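Local coordinates for HTH cro/C1-type domain-containing protein (Pseudomonas aeruginosa, PDB 4O8B) that controls motility and biofilm formation by modulating the small RNA rsmZ, probably as a sequence-specific DNA-binding activator of transcription, at residues G21-M26 with A54-V59; K7-R12 with A62-P67. All blocks are in the same frame, centred on the assembly; numbering follows the deposited sequence.

Contact 1 of 2, residues G21-M26 with A54-V59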
ATOM      1  N   GLY A  21       9.233  -2.271  18.602  1.00 23.11           N
ATOM      2  CA  GLY A  21      10.348  -3.126  18.279  1.00 24.98           C
ATOM      3  C   GLY A  21      10.254  -4.499  18.927  1.00 26.22           C
ATOM      4  O   GLY A  21      10.492  -5.518  18.273  1.00 25.50           O
ATOM      5  N   MET A  22       9.906  -4.537  20.208  1.00 26.89           N
ATOM      6  CA  MET A  22       9.792  -5.806  20.907  1.00 28.06           C
ATOM      7  C   MET A  22       8.519  -6.559  20.537  1.00 27.05           C
ATOM      8  O   MET A  22       8.503  -7.789  20.511  1.00 26.66           O
ATOM      9  CB  MET A  22       9.832  -5.593  22.425  1.00 31.56           C
ATOM     10  CG  MET A  22      11.160  -5.075  22.948  1.00 34.56           C
ATOM     11  SD  MET A  22      11.336  -5.359  24.720  1.00 38.79           S
ATOM     12  CE  MET A  22      10.228  -4.120  25.374  1.00 37.80           C
ATOM     13  N   LEU A  23       7.451  -5.825  20.247  1.00 26.04           N
ATOM     14  CA  LEU A  23       6.190  -6.447  19.873  1.00 25.10           C
ATOM     15  C   LEU A  23       6.329  -7.293  18.611  1.00 25.53           C
ATOM     16  O   LEU A  23       5.417  -8.044  18.252  1.00 24.81           O
ATOM     17  CB  LEU A  23       5.105  -5.390  19.682  1.00 24.84           C
ATOM     18  CG  LEU A  23       4.340  -5.021  20.957  1.00 25.66           C
ATOM     19  CD1 LEU A  23       3.505  -3.772  20.721  1.00 26.66           C
ATOM     20  CD2 LEU A  23       3.457  -6.189  21.373  1.00 23.60           C
ATOM     21  N   VAL A  24       7.467  -7.176  17.933  1.00 24.82           N
ATOM     22  CA  VAL A  24       7.708  -7.958  16.735  1.00 24.39           C
ATOM     23  C   VAL A  24       8.888  -8.920  16.901  1.00 24.79           C
ATOM     24  O   VAL A  24       9.481  -9.359  15.921  1.00 24.22           O
ATOM     25  CB  VAL A  24       7.947  -7.057  15.492  1.00 23.19           C
ATOM     26  CG1 VAL A  24       6.613  -6.593  14.928  1.00 20.91           C
ATOM     27  CG2 VAL A  24       8.801  -5.864  15.872  1.00 23.67           C
ATOM     28  N   GLY A  25       9.216  -9.232  18.154  1.00 24.59           N
ATOM     29  CA  GLY A  25      10.289 -10.168  18.436  1.00 26.11           C
ATOM     30  C   GLY A  25      11.728  -9.677  18.453  1.00 26.88           C
ATOM     31  O   GLY A  25      12.648 -10.490  18.341  1.00 27.41           O
ATOM     32  N   MET A  26      11.939  -8.374  18.606  1.00 26.76           N
ATOM     33  CA  MET A  26      13.295  -7.828  18.630  1.00 27.17           C
ATOM     34  C   MET A  26      13.930  -7.924  20.012  1.00 28.77           C
ATOM     35  O   MET A  26      13.232  -8.012  21.021  1.00 28.61           O
ATOM     36  CB  MET A  26      13.291  -6.368  18.181  1.00 26.75           C
ATOM     37  CG  MET A  26      13.004  -6.173  16.703  1.00 25.84           C
ATOM     38  SD  MET A  26      13.159  -4.455  16.184  1.00 23.75           S
ATOM     39  CE  MET A  26      13.404  -4.673  14.427  1.00 25.62           C
ATOM     40  N   ALA A  54       2.470  -4.341  10.342  1.00 18.15           N
ATOM     41  CA  ALA A  54       1.102  -3.972  10.008  1.00 18.02           C
ATOM     42  C   ALA A  54       0.116  -4.561  11.007  1.00 18.84           C
ATOM     43  O   ALA A  54      -0.764  -3.861  11.510  1.00 20.03           O
ATOM     44  CB  ALA A  54       0.766  -4.446   8.597  1.00 19.29           C
ATOM     45  N   MET A  55       0.264  -5.851  11.295  1.00 19.21           N
ATOM     46  CA  MET A  55      -0.625  -6.531  12.230  1.00 20.58           C
ATOM     47  C   MET A  55      -0.586  -5.854  13.595  1.00 20.58           C
ATOM     48  O   MET A  55      -1.622  -5.507  14.156  1.00 19.22           O
ATOM     49  CB  MET A  55      -0.208  -7.999  12.370  1.00 23.86           C
ATOM     50  CG  MET A  55      -1.241  -8.879  13.050  1.00 27.73           C
ATOM     51  SD  MET A  55      -2.810  -8.900  12.151  1.00 33.87           S
ATOM     52  CE  MET A  55      -2.314  -9.741  10.646  1.00 31.98           C
ATOM     53  N   VAL A  56       0.625  -5.667  14.126  1.00 20.65           N
ATOM     54  CA  VAL A  56       0.804  -5.034  15.426  1.00 21.74           C
ATOM     55  C   VAL A  56       0.266  -3.611  15.437  1.00 22.97           C
ATOM     56  O   VAL A  56      -0.544  -3.254  16.298  1.00 24.25           O
ATOM     57  CB  VAL A  56       2.294  -5.001  15.828  1.00 21.80           C
ATOM     58  CG1 VAL A  56       2.462  -4.294  17.161  1.00 20.16           C
ATOM     59  CG2 VAL A  56       2.839  -6.417  15.903  1.00 20.45           C
ATOM     60  N   LEU A  57       0.714  -2.798  14.485  1.00 23.31           N
ATOM     61  CA  LEU A  57       0.273  -1.407  14.390  1.00 22.96           C
ATOM     62  C   LEU A  57      -1.218  -1.290  14.095  1.00 21.63           C
ATOM     63  O   LEU A  57      -1.802  -0.219  14.261  1.00 20.46           O
ATOM     64  CB  LEU A  57       1.076  -0.666  13.318  1.00 23.36           C
ATOM     65  CG  LEU A  57       2.405  -0.048  13.755  1.00 24.58           C
ATOM     66  CD1 LEU A  57       3.149   0.469  12.533  1.00 26.11           C
ATOM     67  CD2 LEU A  57       2.141   1.075  14.740  1.00 27.35           C
ATOM     68  N   GLN A  58      -1.822  -2.388  13.651  1.00 21.20           N
ATOM     69  CA  GLN A  58      -3.248  -2.396  13.338  1.00 22.73           C
ATOM     70  C   GLN A  58      -3.595  -1.525  12.137  1.00 22.95           C
ATOM     71  O   GLN A  58      -4.670  -0.917  12.089  1.00 22.88           O
ATOM     72  CB  GLN A  58      -4.061  -1.937  14.547  1.00 24.26           C
ATOM     73  CG  GLN A  58      -4.269  -2.997  15.619  1.00 29.27           C
ATOM     74  CD  GLN A  58      -5.280  -4.046  15.206  1.00 32.08           C
ATOM     75  OE1 GLN A  58      -5.024  -4.881  14.335  1.00 32.84           O
ATOM     76  NE2 GLN A  58      -6.458  -3.997  15.830  1.00 33.94           N
ATOM     77  N   VAL A  59      -2.689  -1.462  11.164  1.00 22.76           N
ATOM     78  CA  VAL A  59      -2.920  -0.676   9.957  1.00 20.69           C
ATOM     79  C   VAL A  59      -2.633  -1.519   8.727  1.00 20.97           C
ATOM     80  O   VAL A  59      -1.778  -2.412   8.758  1.00 22.63           O
ATOM     81  CB  VAL A  59      -2.028   0.588   9.910  1.00 20.06           C
ATOM     82  CG1 VAL A  59      -2.532   1.614  10.905  1.00 19.04           C
ATOM     83  CG2 VAL A  59      -0.583   0.209  10.219  1.00 19.99           C
TER

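Contact 2 of 2, residues K7-R12 with A62-P67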
ATOM      1  N   LYS A   7       6.246   5.660  11.349  1.00 24.18           N
ATOM      2  CA  LYS A   7       6.288   6.492  12.541  1.00 24.87           C
ATOM      3  C   LYS A   7       4.881   6.968  12.883  1.00 24.64           C
ATOM      4  O   LYS A   7       4.463   6.930  14.048  1.00 25.49           O
ATOM      5  CB  LYS A   7       7.202   7.705  12.317  1.00 25.44           C
ATOM      6  CG  LYS A   7       7.564   8.452  13.599  1.00 28.26           C
ATOM      7  CD  LYS A   7       8.403   9.694  13.308  1.00 30.38           C
ATOM      8  CE  LYS A   7       9.762   9.341  12.716  1.00 30.84           C
ATOM      9  NZ  LYS A   7      10.627   8.607  13.689  1.00 29.89           N
ATOM     10  N   ALA A   8       4.151   7.415  11.865  1.00 23.09           N
ATOM     11  CA  ALA A   8       2.786   7.902  12.043  1.00 21.24           C
ATOM     12  C   ALA A   8       1.883   6.797  12.574  1.00 20.85           C
ATOM     13  O   ALA A   8       0.964   7.055  13.349  1.00 21.45           O
ATOM     14  CB  ALA A   8       2.250   8.427  10.721  1.00 19.57           C
ATOM     15  N   ALA A   9       2.149   5.560  12.149  1.00 20.32           N
ATOM     16  CA  ALA A   9       1.355   4.417  12.572  1.00 19.06           C
ATOM     17  C   ALA A   9       1.718   3.986  13.988  1.00 19.92           C
ATOM     18  O   ALA A   9       0.894   3.392  14.690  1.00 18.94           O
ATOM     19  CB  ALA A   9       1.561   3.263  11.605  1.00 17.79           C
ATOM     20  N   ARG A  10       2.950   4.278  14.410  1.00 20.65           N
ATOM     21  CA  ARG A  10       3.401   3.924  15.745  1.00 21.96           C
ATOM     22  C   ARG A  10       2.897   4.928  16.765  1.00 23.22           C
ATOM     23  O   ARG A  10       2.651   4.580  17.924  1.00 25.37           O
ATOM     24  CB  ARG A  10       4.930   3.845  15.784  1.00 21.74           C
ATOM     25  CG  ARG A  10       5.504   3.755  17.190  1.00 22.48           C
ATOM     26  CD  ARG A  10       6.990   3.421  17.174  1.00 24.34           C
ATOM     27  NE  ARG A  10       7.821   4.535  16.713  1.00 25.39           N
ATOM     28  CZ  ARG A  10       7.948   5.693  17.364  1.00 25.36           C
ATOM     29  NH1 ARG A  10       7.294   5.902  18.502  1.00 24.28           N
ATOM     30  NH2 ARG A  10       8.734   6.642  16.872  1.00 23.67           N
ATOM     31  N   ILE A  11       2.751   6.176  16.339  1.00 23.57           N
ATOM     32  CA  ILE A  11       2.263   7.230  17.219  1.00 24.35           C
ATOM     33  C   ILE A  11       0.765   7.073  17.445  1.00 24.65           C
ATOM     34  O   ILE A  11       0.271   7.257  18.556  1.00 24.23           O
ATOM     35  CB  ILE A  11       2.536   8.635  16.630  1.00 24.51           C
ATOM     36  CG1 ILE A  11       4.038   8.912  16.610  1.00 24.90           C
ATOM     37  CG2 ILE A  11       1.808   9.691  17.447  1.00 23.58           C
ATOM     38  CD1 ILE A  11       4.404  10.251  15.998  1.00 26.87           C
ATOM     39  N   ARG A  12       0.042   6.732  16.377  1.00 25.46           N
ATOM     40  CA  ARG A  12      -1.402   6.551  16.467  1.00 24.93           C
ATOM     41  C   ARG A  12      -1.743   5.385  17.384  1.00 24.79           C
ATOM     42  O   ARG A  12      -2.739   5.423  18.103  1.00 26.43           O
ATOM     43  CB  ARG A  12      -1.991   6.304  15.076  1.00 25.51           C
ATOM     44  CG  ARG A  12      -3.494   6.013  15.085  1.00 27.00           C
ATOM     45  CD  ARG A  12      -3.998   5.588  13.717  1.00 29.48           C
ATOM     46  NE  ARG A  12      -4.075   6.703  12.764  1.00 32.05           N
ATOM     47  CZ  ARG A  12      -5.010   7.651  12.791  1.00 30.98           C
ATOM     48  NH1 ARG A  12      -5.958   7.628  13.721  1.00 32.16           N
ATOM     49  NH2 ARG A  12      -5.001   8.615  11.887  1.00 30.30           N
ATOM     50  N   ALA A  62      -0.616  -1.753   3.113  1.00 18.23           N
ATOM     51  CA  ALA A  62      -0.598  -0.771   2.038  1.00 20.36           C
ATOM     52  C   ALA A  62      -0.294   0.635   2.553  1.00 20.35           C
ATOM     53  O   ALA A  62       0.435   1.390   1.912  1.00 20.84           O
ATOM     54  CB  ALA A  62      -1.940  -0.778   1.312  1.00 21.22           C
ATOM     55  N   TYR A  63      -0.858   0.977   3.707  1.00 19.72           N
ATOM     56  CA  TYR A  63      -0.645   2.287   4.301  1.00 20.16           C
ATOM     57  C   TYR A  63       0.845   2.591   4.454  1.00 19.84           C
ATOM     58  O   TYR A  63       1.308   3.681   4.106  1.00 17.32           O
ATOM     59  CB  TYR A  63      -1.317   2.366   5.672  1.00 21.57           C
ATOM     60  CG  TYR A  63      -1.028   3.646   6.421  1.00 23.04           C
ATOM     61  CD1 TYR A  63      -1.515   4.868   5.962  1.00 23.83           C
ATOM     62  CD2 TYR A  63      -0.210   3.646   7.555  1.00 23.89           C
ATOM     63  CE1 TYR A  63      -1.232   6.061   6.639  1.00 23.91           C
ATOM     64  CE2 TYR A  63       0.079   4.826   8.238  1.00 22.71           C
ATOM     65  CZ  TYR A  63      -0.419   6.029   7.761  1.00 22.95           C
ATOM     66  OH  TYR A  63      -0.131   7.198   8.422  1.00 25.32           O
ATOM     67  N   LEU A  64       1.580   1.620   4.984  1.00 19.19           N
ATOM     68  CA  LEU A  64       3.020   1.773   5.200  1.00 19.20           C
ATOM     69  C   LEU A  64       3.787   1.912   3.890  1.00 18.60           C
ATOM     70  O   LEU A  64       4.977   2.230   3.887  1.00 18.00           O
ATOM     71  CB  LEU A  64       3.543   0.575   5.989  1.00 19.38           C
ATOM     72  CG  LEU A  64       2.863   0.360   7.349  1.00 18.15           C
ATOM     73  CD1 LEU A  64       3.209  -1.015   7.896  1.00 19.34           C
ATOM     74  CD2 LEU A  64       3.293   1.451   8.313  1.00 19.14           C
ATOM     75  N   TYR A  65       3.094   1.689   2.777  1.00 19.00           N
ATOM     76  CA  TYR A  65       3.697   1.794   1.447  1.00 19.91           C
ATOM     77  C   TYR A  65       2.914   2.772   0.578  1.00 21.15           C
ATOM     78  O   TYR A  65       2.926   2.669  -0.649  1.00 20.89           O
ATOM     79  CB  TYR A  65       3.728   0.421   0.770  1.00 20.85           C
ATOM     80  CG  TYR A  65       4.808  -0.505   1.279  1.00 21.49           C
ATOM     81  CD1 TYR A  65       6.133  -0.369   0.853  1.00 21.17           C
ATOM     82  CD2 TYR A  65       4.511  -1.513   2.200  1.00 21.63           C
ATOM     83  CE1 TYR A  65       7.129  -1.223   1.316  1.00 21.77           C
ATOM     84  CE2 TYR A  65       5.508  -2.372   2.674  1.00 21.83           C
ATOM     85  CZ  TYR A  65       6.810  -2.216   2.232  1.00 21.04           C
ATOM     86  OH  TYR A  65       7.789  -3.062   2.701  1.00 22.03           O
ATOM     87  N   CYS A  66       2.235   3.718   1.217  1.00 22.67           N
ATOM     88  CA  CYS A  66       1.441   4.719   0.506  1.00 23.59           C
ATOM     89  C   CYS A  66       2.091   6.097   0.562  1.00 23.45           C
ATOM     90  O   CYS A  66       1.848   6.867   1.487  1.00 24.33           O
ATOM     91  CB  CYS A  66       0.034   4.783   1.100  1.00 23.80           C
ATOM     92  SG  CYS A  66      -0.949   6.168   0.494  1.00 23.94           S
ATOM     93  N   PRO A  67       2.925   6.428  -0.429  1.00 24.19           N
ATOM     94  CA  PRO A  67       3.602   7.731  -0.464  1.00 24.79           C
ATOM     95  C   PRO A  67       2.653   8.920  -0.642  1.00 24.80           C
ATOM     96  O   PRO A  67       2.950  10.023  -0.187  1.00 22.93           O
ATOM     97  CB  PRO A  67       4.587   7.583  -1.624  1.00 23.77           C
ATOM     98  CG  PRO A  67       3.873   6.645  -2.541  1.00 25.22           C
ATOM     99  CD  PRO A  67       3.330   5.605  -1.586  1.00 24.37           C
TER

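Contact 1 of 2, residues G21-M26 with A54-V59
Leu23 and Val56 face each other where two helices finish, their CA atoms 7.1 Å apart, and each segment leaves its helix through a Schellman motif. In the first, Gly25 has positive phi, Met26 N bonds to Gly21 O (3.2 Å) and Gly25 N to Met22 O; in the second, Gln58 plays the same part, with Val59 N on Ala54 O and a weak bond from Gln58 N to Met55 O. The contact itself is apolar, and on the 54-59 side it rests on one side chain, Val56, whose two methyl groups divide the work. Its CG1, anti to the backbone N (chi1 178°), lies 3.7 Å from CD1 of Leu23 and nearly as near to Leu23 CB, touching both the base and one branch of that leucine. The second methyl, Val56 CG2, turns to Val24, next after Leu23, at 3.9 Å from Val24 CG1, and also packs against the carbonyl oxygen of Leu23. Val56 thus fits against two consecutive residues of one turn. No hydrogen bond crosses between 21-26 and 54-59, although Val24 O receives a weak one from Gln52, a turn earlier on helix 47-57. The turn that bears Leu23 and Val24 joins helix 17-22 to helix 28-39, the pair that forms the helix-turn-helix of this family. Tyr15 touches both Leu23 and Val56, and Leu20 of helix 17-22 packs on Val56 and Leu57; the contact thus lies where the end of helix 17-22 meets the end of helix 47-57.

Contact 2 of 2, residues K7-R12 with A62-P67
Tyr63 is the first residue of 62-67 to meet helix 3-13, and it does so along one border of its ring. With CG anti to the backbone N (chi1 174°), the phenol extends toward the helix and brings Tyr63 CE2 to 4.0 Å from Ala9 CB. That methyl lies at the ring edge, near the ring plane, so the aromatic face is not what Ala9 covers. Farther out, Tyr63 OH reaches the neighbouring methyl, Ala8 CB, at 3.5 Å; this is a van der Waals contact of oxygen and carbon. The border of the ring from CE2 to the hydroxyl thus runs past two consecutive alanines, Ala9 meeting its carbon edge and Ala8 its outer end. Two small residues on one side of the helix thereby make room for a long, buried ring, which also packs on Ala72 and Leu76 of helix 69-79. In this Cro/C1-type helix-turn-helix domain the first helix, 3-13, is packed against the helical turn that follows helix 47-57, which brings the start of the domain together with the part of the chain beyond its fourth helix. Leu64 follows with CD2 at 4.1 Å from Ala9 CB, so Ala9 receives the tyrosine edge and a leucine methyl together. The main chain of Leu64 is hydrogen-bonded to that of Leu2, near the start of the chain. At Tyr65 the chain is turning: Tyr65 N bonds to Ala62 O (2.8 Å), while the ring of Tyr65 stacks on Tyr65 of the second subunit. Cys66 N then bonds to Tyr63 O (3.0 Å), carrying the turn one residue further before the chain reaches Pro67.

Contact 1 is nested along the chain inside the loop that contact 2 closes, and the two centres are 12 Å apart. They are joined through buried side chains between them: Val59, whose N closes the Schellman motif of 54-59, places CG2 4.0 Å from the CB of Ala9, the alanine that receives Tyr63 and Leu64 in contact 2. A second join runs from Ala54 N to Leu64 CD1, at 4.2 Å. Leu57 also packs on helix 3-13. Contact 1 is a surface join beside the helix-turn-helix that probably meets DNA, whereas contact 2 lies buried and its second segment continues into the interface with the other subunit.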